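Local coordinates for protein ribokinase RBSK (Mycobacterium tuberculosis, PDB 3GO6) that probably phosphorylates D-ribose at O-5 with ATP and magnesium, as a homodimeric ribokinase of the PfkB carbohydrate kinase family, at residues P20-G26 with G70-S76; V36-P40 with V115-S119; D169-M173 with A255-N261; V233-V238 with C276-A280. One frame throughout, in Å; residues are numbered along the deposited sequence.

Contacts 1 and 3 lie in the large alpha/beta domain and adjoin each other: both reach its eight-stranded sheet, and V22 and A71 of contact 1 pack on the end of helix 246-257 that opens the second segment of contact 3. Contact 1 is buried and built on backbone hydrogen bonds. Contacts 3 and 4 have no clear hydrogen bond across their segments and rest on apolar packing, the first of a strand against a helix end, the second of a chain leaving the sheet against helix 265-282. Contact 2 stands apart, about 33 Å from contact 1 between centres, in the small four-stranded sheet, where valines face the second subunit and aspartates lie at the surface.

Contact 1 of 4, residues P20-G26 with G70-S76; sequences PRVCVVG and GAQVQFS
P20 O takes the first of six backbone hydrogen bonds that join P20-G26 to G70-S76, receiving the N-H of Q72 at 2.8 Å. From there the bonds pass back and forth as in any parallel pair: V22 N gives to Q72 O, Q74 N to V22 O, V24 N to Q74 O, S76 N to V24 O, and G26 N closes the series on S76 O at 3.1 Å. The straightest is S76 N to V24 O, with 172° at the hydrogen, whereas V22 N reaches Q72 O from 26° outside the carbonyl plane. V22 O also receives a CA-H, 3.3 Å from V73 CA. Along its other edge strand 21-25 makes backbone hydrogen bonds through R21, C23 and V25 to D145 and strand 146-149, and the guanidinium of R21 forms a salt bridge with D145. S76 OG is bonded to R101 O.

On the face carrying V22, V24, V73 and F75 the fit is apolar. V22 CG2 sits 3.6 Å from A71 CB, and F75, its CG anti to the backbone N (chi1 174°), extends its ring along the partner strand until CZ is 3.4 Å from G26 O. The pair forms one end of the Rossmann-like sheet of the PfkB fold: strand 72-76 is outermost within the chain, helix 58-68, from the connection between the two strands, covers V24 and V73, and helix 246-257 covers V22 and A71.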
loop_
_atom_site.group_PDB
_atom_site.type_symbol
_atom_site.label_atom_id
_atom_site.label_comp_id
_atom_site.label_asym_id
_atom_site.label_seq_id
_atom_site.Cartn_x
_atom_site.Cartn_y
_atom_site.Cartn_z
ATOM N N PRO A 20 1.266 -0.697 -36.693
ATOM C CA PRO A 20 -0.142 -0.791 -36.306
ATOM C C PRO A 20 -0.522 0.305 -35.317
ATOM O O PRO A 20 0.294 0.696 -34.491
ATOM C CB PRO A 20 -0.252 -2.180 -35.659
ATOM C CG PRO A 20 1.088 -2.536 -35.281
ATOM C CD PRO A 20 2.052 -1.837 -36.190
ATOM N N ARG A 21 -1.738 0.811 -35.441
ATOM C CA ARG A 21 -2.212 1.867 -34.573
ATOM C C ARG A 21 -3.061 1.203 -33.504
ATOM O O ARG A 21 -4.145 0.676 -33.791
ATOM C CB ARG A 21 -3.026 2.914 -35.351
ATOM C CG ARG A 21 -2.246 3.590 -36.484
ATOM C CD ARG A 21 -3.186 4.327 -37.445
ATOM N NE ARG A 21 -4.149 3.432 -38.099
ATOM C CZ ARG A 21 -5.228 3.835 -38.774
ATOM N NH1 ARG A 21 -5.501 5.130 -38.903
ATOM N NH2 ARG A 21 -6.041 2.941 -39.324
ATOM N N VAL A 22 -2.547 1.209 -32.279
ATOM C CA VAL A 22 -3.266 0.614 -31.158
ATOM C C VAL A 22 -3.849 1.724 -30.304
ATOM O O VAL A 22 -3.123 2.636 -29.903
ATOM C CB VAL A 22 -2.334 -0.297 -30.329
ATOM C CG1 VAL A 22 -3.021 -0.750 -29.052
ATOM C CG2 VAL A 22 -1.885 -1.504 -31.194
ATOM N N CYS A 23 -5.160 1.658 -30.052
ATOM C CA CYS A 23 -5.789 2.534 -29.064
ATOM C C CYS A 23 -6.134 1.758 -27.783
ATOM O O CYS A 23 -6.884 0.767 -27.825
ATOM C CB CYS A 23 -7.047 3.189 -29.632
ATOM S SG CYS A 23 -7.944 4.099 -28.359
ATOM N N VAL A 24 -5.561 2.180 -26.657
ATOM C CA VAL A 24 -5.849 1.529 -25.385
ATOM C C VAL A 24 -6.826 2.405 -24.611
ATOM O O VAL A 24 -6.548 3.576 -24.357
ATOM C CB VAL A 24 -4.566 1.295 -24.553
ATOM C CG1 VAL A 24 -4.887 0.606 -23.223
ATOM C CG2 VAL A 24 -3.548 0.496 -25.364
ATOM N N VAL A 25 -7.968 1.847 -24.242
ATOM C CA VAL A 25 -8.928 2.576 -23.414
ATOM C C VAL A 25 -8.971 1.815 -22.090
ATOM O O VAL A 25 -9.395 0.656 -22.039
ATOM C CB VAL A 25 -10.342 2.654 -24.081
ATOM C CG1 VAL A 25 -11.389 3.250 -23.113
ATOM C CG2 VAL A 25 -10.301 3.492 -25.367
ATOM N N GLY A 26 -8.491 2.442 -21.022
ATOM C CA GLY A 26 -8.308 1.695 -19.777
ATOM C C GLY A 26 -7.749 2.514 -18.647
ATOM O O GLY A 26 -7.848 3.757 -18.651
ATOM N N GLY A 70 6.445 -1.957 -30.853
ATOM C CA GLY A 70 6.480 -1.337 -32.185
ATOM C C GLY A 70 5.185 -0.716 -32.692
ATOM O O GLY A 70 5.129 -0.199 -33.821
ATOM N N ALA A 71 4.126 -0.752 -31.880
ATOM C CA ALA A 71 2.875 -0.133 -32.287
ATOM C C ALA A 71 2.932 1.382 -32.085
ATOM O O ALA A 71 3.715 1.889 -31.271
ATOM C CB ALA A 71 1.667 -0.736 -31.501
ATOM N N GLN A 72 2.110 2.095 -32.841
ATOM C CA GLN A 72 1.866 3.495 -32.566
ATOM C C GLN A 72 0.645 3.565 -31.663
ATOM O O GLN A 72 -0.446 3.170 -32.055
ATOM C CB GLN A 72 1.658 4.287 -33.859
ATOM C CG GLN A 72 2.097 5.749 -33.695
ATOM C CD GLN A 72 3.600 5.884 -33.371
ATOM O OE1 GLN A 72 4.458 5.468 -34.164
ATOM N NE2 GLN A 72 3.916 6.452 -32.196
ATOM N N VAL A 73 0.843 4.046 -30.442
ATOM C CA VAL A 73 -0.156 3.863 -29.386
ATOM C C VAL A 73 -0.749 5.177 -28.906
ATOM O O VAL A 73 -0.020 6.153 -28.678
ATOM C CB VAL A 73 0.442 3.101 -28.179
ATOM C CG1 VAL A 73 -0.641 2.816 -27.121
ATOM C CG2 VAL A 73 1.110 1.788 -28.640
ATOM N N GLN A 74 -2.070 5.182 -28.760
ATOM C CA GLN A 74 -2.807 6.229 -28.048
ATOM C C GLN A 74 -3.468 5.628 -26.809
ATOM O O GLN A 74 -4.023 4.517 -26.867
ATOM C CB GLN A 74 -3.893 6.801 -28.947
ATOM C CG GLN A 74 -3.343 7.619 -30.122
ATOM C CD GLN A 74 -2.766 8.964 -29.674
ATOM O OE1 GLN A 74 -3.031 9.455 -28.567
ATOM N NE2 GLN A 74 -1.966 9.563 -30.541
ATOM N N PHE A 75 -3.404 6.346 -25.691
ATOM C CA PHE A 75 -4.079 5.919 -24.476
ATOM C C PHE A 75 -5.237 6.890 -24.190
ATOM O O PHE A 75 -5.078 8.121 -24.307
ATOM C CB PHE A 75 -3.072 5.837 -23.324
ATOM C CG PHE A 75 -3.679 5.541 -21.979
ATOM C CD1 PHE A 75 -4.186 4.270 -21.685
ATOM C CD2 PHE A 75 -3.732 6.536 -20.994
ATOM C CE1 PHE A 75 -4.743 3.994 -20.428
ATOM C CE2 PHE A 75 -4.292 6.279 -19.726
ATOM C CZ PHE A 75 -4.802 5.001 -19.443
ATOM N N SER A 76 -6.394 6.326 -23.872
ATOM C CA SER A 76 -7.550 7.073 -23.399
ATOM C C SER A 76 -7.882 6.571 -21.996
ATOM O O SER A 76 -8.186 5.395 -21.800
ATOM C CB SER A 76 -8.733 6.863 -24.351
ATOM O OG SER A 76 -9.871 7.588 -23.887
#

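Contact 2 of 4, residues V36-P40 with V115-S119; sequences VDALP and VVDAS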
loop_
_atom_site.group_PDB
_atom_site.type_symbol
_atom_site.label_atom_id
_atom_site.label_comp_id
_atom_site.label_asym_id
_atom_site.label_seq_id
_atom_site.Cartn_x
_atom_site.Cartn_y
_atom_site.Cartn_z
ATOM N N VAL A 36 7.195 -9.918 -0.266
ATOM C CA VAL A 36 7.014 -10.679 0.973
ATOM C C VAL A 36 7.559 -12.113 0.796
ATOM O O VAL A 36 7.851 -12.545 -0.327
ATOM C CB VAL A 36 5.507 -10.778 1.371
ATOM C CG1 VAL A 36 4.924 -9.371 1.676
ATOM C CG2 VAL A 36 4.691 -11.467 0.276
ATOM N N ASP A 37 7.701 -12.843 1.897
ATOM C CA ASP A 37 7.989 -14.275 1.782
ATOM C C ASP A 37 6.723 -15.031 1.358
ATOM O O ASP A 37 6.711 -15.722 0.346
ATOM C CB ASP A 37 8.533 -14.833 3.098
ATOM C CG ASP A 37 8.906 -16.303 2.979
ATOM O OD1 ASP A 37 9.747 -16.646 2.102
ATOM O OD2 ASP A 37 8.324 -17.112 3.735
ATOM N N ALA A 38 5.650 -14.842 2.118
ATOM C CA ALA A 38 4.352 -15.441 1.823
ATOM C C ALA A 38 3.257 -14.366 1.733
ATOM O O ALA A 38 3.258 -13.401 2.505
ATOM C CB ALA A 38 3.987 -16.451 2.909
ATOM N N LEU A 39 2.315 -14.542 0.814
ATOM C CA LEU A 39 1.151 -13.648 0.762
ATOM C C LEU A 39 0.404 -13.667 2.099
ATOM O O LEU A 39 0.206 -14.745 2.688
ATOM C CB LEU A 39 0.203 -14.043 -0.380
ATOM C CG LEU A 39 0.796 -14.062 -1.790
ATOM C CD1 LEU A 39 -0.163 -14.730 -2.771
ATOM C CD2 LEU A 39 1.159 -12.642 -2.290
ATOM N N PRO A 40 -0.017 -12.477 2.593
ATOM C CA PRO A 40 -0.782 -12.436 3.851
ATOM C C PRO A 40 -2.109 -13.200 3.744
ATOM O O PRO A 40 -2.767 -13.173 2.696
ATOM C CB PRO A 40 -1.056 -10.935 4.065
ATOM C CG PRO A 40 -0.070 -10.208 3.176
ATOM C CD PRO A 40 0.183 -11.127 2.013
ATOM N N VAL A 115 1.414 -7.387 -4.429
ATOM C CA VAL A 115 2.225 -8.127 -3.465
ATOM C C VAL A 115 2.853 -9.328 -4.188
ATOM O O VAL A 115 2.152 -10.070 -4.876
ATOM C CB VAL A 115 1.380 -8.592 -2.261
ATOM C CG1 VAL A 115 2.297 -9.178 -1.148
ATOM C CG2 VAL A 115 0.562 -7.432 -1.716
ATOM N N VAL A 116 4.167 -9.496 -4.040
ATOM C CA VAL A 116 4.921 -10.512 -4.802
ATOM C C VAL A 116 5.598 -11.387 -3.752
ATOM O O VAL A 116 6.284 -10.867 -2.864
ATOM C CB VAL A 116 5.965 -9.871 -5.753
ATOM C CG1 VAL A 116 6.766 -10.943 -6.533
ATOM C CG2 VAL A 116 5.266 -8.905 -6.720
ATOM N N ASP A 117 5.345 -12.694 -3.827
ATOM C CA ASP A 117 5.871 -13.641 -2.827
ATOM C C ASP A 117 7.139 -14.372 -3.299
ATOM O O ASP A 117 7.679 -14.097 -4.384
ATOM C CB ASP A 117 4.768 -14.616 -2.320
ATOM C CG ASP A 117 4.354 -15.691 -3.359
ATOM O OD1 ASP A 117 5.097 -15.987 -4.316
ATOM O OD2 ASP A 117 3.256 -16.273 -3.194
ATOM N N ALA A 118 7.618 -15.299 -2.468
ATOM C CA ALA A 118 8.871 -16.008 -2.746
ATOM C C ALA A 118 8.876 -16.854 -4.027
ATOM O O ALA A 118 9.942 -17.099 -4.607
ATOM C CB ALA A 118 9.278 -16.844 -1.522
ATOM N N SER A 119 7.702 -17.294 -4.476
ATOM C CA SER A 119 7.605 -18.066 -5.712
ATOM C C SER A 119 7.424 -17.192 -6.973
ATOM O O SER A 119 7.224 -17.723 -8.082
ATOM C CB SER A 119 6.448 -19.057 -5.617
ATOM O OG SER A 119 5.215 -18.348 -5.615
#
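V115 and L39 meet where the chain beyond strand 29-35 folds over the end of strand 110-116. L39 can be followed outward: its CB leads to CG, which is 3.6 Å from D117 OD2, so the branch point lies against a carboxylate oxygen. Chi1 (-58°) sets CG beside the backbone N, close to the acid; the next torsion, chi2 (169°), then sends CD1 past that oxygen and CD2 to the strand, where CD2 touches both V115 O and V115 CG1, each at 3.8 Å. V115 CG1 also receives V36 CG2, at 3.6 Å; that methyl stands between the backbone N and carbonyl carbon of V36.

Two backbone bonds hold the segments. V36 N gives a nearly straight one to V116 O (2.9 Å), which continues the parallel pairing of the strands; A118 N then reaches D37 O at 3.0 Å from 32° outside the carbonyl plane, as the chain turns away. D117 OD1 accepts from S119 N in an Asx turn, meeting it from above the carboxylate plane, and from S119 OG on the syn side. With a weak bond from E121 N as well, this oxygen gathers donors from the turn toward strand 122-127.

The arrangement belongs to the small sheet that serves as lid and dimer interface in ribokinases. V36 and V115 pack on L125 of the second subunit, L39 on P42 and P40 on T123 of that subunit; within the chain, strand 45-47 backs V36 and P40, and strand 122-127 lies beside L39 and V115.

Contact 3 of 4, residues D169-M173 with A255-N261; sequences DAVVM and AANWPRN
M173 reaches from one face of strand 171-175 to the end of helix 246-257, V171 to the chain that leaves that helix, and W258 receives both. The methionine is extended through chi1 and chi2 and bends only at chi3 (-74°), which turns its methyl toward the indole. CE rests over one ring face, 3.6 Å above the plane and offset toward the rim, while P259 CD lies against the opposite face; the ring is a plate held between the methionine methyl and the proline. SD, one atom back, fits beside A255, 3.7 Å from its CA and 3.8 Å from its CB, filling the shallow hollow that a small residue leaves on the helix.

This packing of a helix on one face of the parallel part of the large mixed sheet belongs to the Rossmann-like core of the PfkB kinases. Strand 146-149 borders the same hollow, with L148 touching both M173 and A255, and strand 195-199 lies on the other flank, its V195 touching V171, M173 and W258.

V171 is the second bump. CG1 meets the indole at CD1 (3.8 Å), its side chain crossing that of W258 at about a right angle. CG2 enters a more polar notch, 3.5 Å from P259 O and 3.6 Å from N261 OD1, where the chain curls back toward the strand. At the outer end N261 and D169 cross, carboxylate and amide planes 48° apart, with OD1 of D169 3.7 Å from ND2 of N261. That amide nitrogen has a weak hydrogen bond to D194.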
loop_
_atom_site.group_PDB
_atom_site.type_symbol
_atom_site.label_atom_id
_atom_site.label_comp_id
_atom_site.label_asym_id
_atom_site.label_seq_id
_atom_site.Cartn_x
_atom_site.Cartn_y
_atom_site.Cartn_z
ATOM N N ASP A 169 -14.346 -0.783 -38.246
ATOM C CA ASP A 169 -13.716 -2.088 -38.523
ATOM C C ASP A 169 -12.329 -2.277 -37.890
ATOM O O ASP A 169 -11.462 -2.938 -38.464
ATOM C CB ASP A 169 -13.734 -2.442 -40.032
ATOM C CG ASP A 169 -13.409 -3.936 -40.313
ATOM O OD1 ASP A 169 -13.927 -4.845 -39.599
ATOM O OD2 ASP A 169 -12.625 -4.203 -41.263
ATOM N N ALA A 170 -12.142 -1.706 -36.698
ATOM C CA ALA A 170 -10.981 -2.019 -35.854
ATOM C C ALA A 170 -11.226 -3.312 -35.084
ATOM O O ALA A 170 -12.373 -3.642 -34.751
ATOM C CB ALA A 170 -10.714 -0.896 -34.887
ATOM N N VAL A 171 -10.149 -4.030 -34.775
ATOM C CA VAL A 171 -10.239 -5.187 -33.890
ATOM C C VAL A 171 -10.678 -4.778 -32.466
ATOM O O VAL A 171 -10.087 -3.885 -31.862
ATOM C CB VAL A 171 -8.890 -5.932 -33.815
ATOM C CG1 VAL A 171 -8.963 -7.102 -32.808
ATOM C CG2 VAL A 171 -8.473 -6.415 -35.199
ATOM N N VAL A 172 -11.708 -5.435 -31.939
ATOM C CA VAL A 172 -12.097 -5.246 -30.545
ATOM C C VAL A 172 -11.410 -6.322 -29.690
ATOM O O VAL A 172 -11.731 -7.504 -29.777
ATOM C CB VAL A 172 -13.628 -5.258 -30.332
ATOM C CG1 VAL A 172 -13.951 -5.143 -28.858
ATOM C CG2 VAL A 172 -14.292 -4.110 -31.116
ATOM N N MET A 173 -10.467 -5.886 -28.859
ATOM C CA MET A 173 -9.689 -6.789 -28.018
ATOM C C MET A 173 -9.883 -6.411 -26.551
ATOM O O MET A 173 -9.600 -5.267 -26.149
ATOM C CB MET A 173 -8.211 -6.719 -28.439
ATOM C CG MET A 173 -7.267 -7.707 -27.702
ATOM S SD MET A 173 -5.544 -7.612 -28.264
ATOM C CE MET A 173 -5.660 -8.412 -29.866
ATOM N N ALA A 255 -1.894 -7.054 -28.922
ATOM C CA ALA A 255 -2.527 -5.937 -29.648
ATOM C C ALA A 255 -1.611 -5.364 -30.729
ATOM O O ALA A 255 -2.079 -5.010 -31.823
ATOM C CB ALA A 255 -2.964 -4.828 -28.681
ATOM N N ALA A 256 -0.316 -5.284 -30.419
ATOM C CA ALA A 256 0.675 -4.709 -31.332
ATOM C C ALA A 256 0.972 -5.600 -32.546
ATOM O O ALA A 256 1.582 -5.128 -33.524
ATOM C CB ALA A 256 1.962 -4.434 -30.580
ATOM N N ASN A 257 0.549 -6.868 -32.478
ATOM C CA ASN A 257 0.822 -7.877 -33.528
ATOM C C ASN A 257 -0.387 -8.527 -34.187
ATOM O O ASN A 257 -0.231 -9.297 -35.147
ATOM C CB ASN A 257 1.741 -8.969 -32.957
ATOM C CG ASN A 257 3.141 -8.467 -32.714
ATOM O OD1 ASN A 257 3.952 -8.426 -33.633
ATOM N ND2 ASN A 257 3.429 -8.048 -31.486
ATOM N N TRP A 258 -1.584 -8.243 -33.684
ATOM C CA TRP A 258 -2.799 -8.824 -34.216
ATOM C C TRP A 258 -3.166 -8.228 -35.591
ATOM O O TRP A 258 -3.160 -7.005 -35.748
ATOM C CB TRP A 258 -3.958 -8.599 -33.257
ATOM C CG TRP A 258 -5.069 -9.604 -33.414
ATOM C CD1 TRP A 258 -6.238 -9.441 -34.105
ATOM C CD2 TRP A 258 -5.117 -10.922 -32.843
ATOM N NE1 TRP A 258 -7.010 -10.583 -34.005
ATOM C CE2 TRP A 258 -6.340 -11.507 -33.242
ATOM C CE3 TRP A 258 -4.235 -11.671 -32.049
ATOM C CZ2 TRP A 258 -6.721 -12.787 -32.844
ATOM C CZ3 TRP A 258 -4.608 -12.944 -31.660
ATOM C CH2 TRP A 258 -5.835 -13.500 -32.070
ATOM N N PRO A 259 -3.504 -9.087 -36.582
ATOM C CA PRO A 259 -3.836 -8.568 -37.933
ATOM C C PRO A 259 -5.194 -7.844 -37.987
ATOM O O PRO A 259 -6.018 -8.042 -37.114
ATOM C CB PRO A 259 -3.929 -9.848 -38.769
ATOM C CG PRO A 259 -4.387 -10.886 -37.783
ATOM C CD PRO A 259 -3.607 -10.559 -36.525
ATOM N N ARG A 260 -5.433 -7.047 -39.030
ATOM C CA ARG A 260 -6.765 -6.454 -39.293
ATOM C C ARG A 260 -7.800 -7.530 -39.649
ATOM O O ARG A 260 -7.440 -8.565 -40.225
ATOM C CB ARG A 260 -6.676 -5.397 -40.395
ATOM C CG ARG A 260 -5.571 -4.330 -40.137
ATOM C CD ARG A 260 -5.633 -3.163 -41.129
ATOM N NE ARG A 260 -4.346 -2.465 -41.238
ATOM C CZ ARG A 260 -4.189 -1.229 -41.718
ATOM N NH1 ARG A 260 -5.241 -0.519 -42.132
ATOM N NH2 ARG A 260 -2.971 -0.692 -41.776
ATOM N N ASN A 261 -9.066 -7.303 -39.277
ATOM C CA ASN A 261 -10.147 -8.273 -39.522
ATOM C C ASN A 261 -10.299 -8.559 -41.041
ATOM O O ASN A 261 -10.020 -7.673 -41.853
ATOM C CB ASN A 261 -11.479 -7.758 -38.956
ATOM C CG ASN A 261 -11.515 -7.687 -37.414
ATOM O OD1 ASN A 261 -10.955 -8.539 -36.703
ATOM N ND2 ASN A 261 -12.236 -6.678 -36.896
#

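Contact 4 of 4, residues V233-V238 with C276-A280; sequences VPAPTV and CAAGA
C276 and A280, one turn apart on helix 265-282, have the most surface buried by the chain V233-V238, with P236 next; all three belong to the alpha/beta core of the PfkB kinases, where this chain leaves the last strand of the large sheet and passes over the helix. In a crystal structure of this protein C276 contacts ADP, which is absent from this chain; the contact therefore borders the nucleotide site, with G221 close by.

C276 points its CB toward the chain and meets P234 O there, at 3.7 Å. Its sulfur, anti to the carbonyl carbon (chi1 -81°), turns back along the strand end, where SG lies 3.9 Å from V233 CG1. F250 of helix 246-257 also packs on C276.

The ring of P236 lies over the helix between C276 and A280, against A277. CD comes to 3.7 Å from A277 CA, and CG to 4.1 Å from A277 CB, so both rest on this small residue. A235 CB stands beside it, 3.8 Å from C276 O, a carbonyl already engaged by the N-H of A280 within the helix.

A280 closes the row. P236 O lies 3.8 Å from A280 CB, which A235 CB and P236 CD also approach. V238 completes the cover, touching T283 and L284 as well, and its CG2 stops 3.9 Å from A280 O, which accepts a hydrogen bond from T283 OG1.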
loop_
_atom_site.group_PDB
_atom_site.type_symbol
_atom_site.label_atom_id
_atom_site.label_comp_id
_atom_site.label_asym_id
_atom_site.label_seq_id
_atom_site.Cartn_x
_atom_site.Cartn_y
_atom_site.Cartn_z
ATOM N N VAL A 233 -0.117 -22.611 -27.173
ATOM C CA VAL A 233 1.073 -21.929 -27.660
ATOM C C VAL A 233 2.004 -21.810 -26.451
ATOM O O VAL A 233 1.643 -21.143 -25.474
ATOM C CB VAL A 233 0.757 -20.520 -28.225
ATOM C CG1 VAL A 233 2.026 -19.839 -28.707
ATOM C CG2 VAL A 233 -0.261 -20.593 -29.370
ATOM N N PRO A 234 3.170 -22.495 -26.490
ATOM C CA PRO A 234 4.139 -22.438 -25.386
ATOM C C PRO A 234 4.907 -21.123 -25.269
ATOM O O PRO A 234 5.034 -20.364 -26.241
ATOM C CB PRO A 234 5.117 -23.585 -25.719
ATOM C CG PRO A 234 5.103 -23.647 -27.197
ATOM C CD PRO A 234 3.627 -23.418 -27.555
ATOM N N ALA A 235 5.407 -20.863 -24.065
ATOM C CA ALA A 235 6.288 -19.727 -23.806
ATOM C C ALA A 235 7.708 -20.252 -23.627
ATOM O O ALA A 235 7.876 -21.400 -23.233
ATOM C CB ALA A 235 5.833 -19.003 -22.529
ATOM N N PRO A 236 8.728 -19.415 -23.882
ATOM C CA PRO A 236 10.095 -19.752 -23.464
ATOM C C PRO A 236 10.184 -20.124 -21.975
ATOM O O PRO A 236 9.495 -19.526 -21.132
ATOM C CB PRO A 236 10.870 -18.457 -23.725
ATOM C CG PRO A 236 10.095 -17.764 -24.791
ATOM C CD PRO A 236 8.666 -18.113 -24.575
ATOM N N THR A 237 11.031 -21.106 -21.658
ATOM C CA THR A 237 11.249 -21.509 -20.280
ATOM C C THR A 237 12.184 -20.501 -19.625
ATOM O O THR A 237 13.236 -20.196 -20.175
ATOM C CB THR A 237 11.881 -22.924 -20.203
ATOM O OG1 THR A 237 11.074 -23.830 -20.955
ATOM C CG2 THR A 237 11.954 -23.405 -18.761
ATOM N N VAL A 238 11.791 -19.969 -18.470
ATOM C CA VAL A 238 12.610 -18.980 -17.758
ATOM C C VAL A 238 12.600 -19.226 -16.256
ATOM O O VAL A 238 11.682 -19.865 -15.725
ATOM C CB VAL A 238 12.142 -17.505 -18.045
ATOM C CG1 VAL A 238 12.258 -17.149 -19.544
ATOM C CG2 VAL A 238 10.740 -17.279 -17.534
ATOM N N CYS A 276 3.397 -14.537 -26.124
ATOM C CA CYS A 276 3.880 -15.547 -25.166
ATOM C C CYS A 276 5.341 -15.303 -24.794
ATOM O O CYS A 276 5.692 -15.340 -23.612
ATOM C CB CYS A 276 3.696 -16.982 -25.704
ATOM S SG CYS A 276 2.033 -17.620 -25.502
ATOM N N ALA A 277 6.180 -15.023 -25.791
ATOM C CA ALA A 277 7.591 -14.735 -25.530
ATOM C C ALA A 277 7.772 -13.481 -24.696
ATOM O O ALA A 277 8.575 -13.469 -23.768
ATOM C CB ALA A 277 8.398 -14.625 -26.841
ATOM N N ALA A 278 7.041 -12.416 -25.029
ATOM C CA ALA A 278 7.174 -11.147 -24.298
ATOM C C ALA A 278 6.730 -11.277 -22.843
ATOM O O ALA A 278 7.387 -10.748 -21.936
ATOM C CB ALA A 278 6.416 -10.025 -25.006
ATOM N N GLY A 279 5.636 -11.994 -22.619
ATOM C CA GLY A 279 5.154 -12.291 -21.277
ATOM C C GLY A 279 6.185 -13.009 -20.426
ATOM O O GLY A 279 6.378 -12.674 -19.245
ATOM N N ALA A 280 6.871 -13.978 -21.026
ATOM C CA ALA A 280 7.930 -14.716 -20.324
ATOM C C ALA A 280 9.079 -13.786 -19.918
ATOM O O ALA A 280 9.506 -13.779 -18.750
ATOM C CB ALA A 280 8.443 -15.865 -21.205
#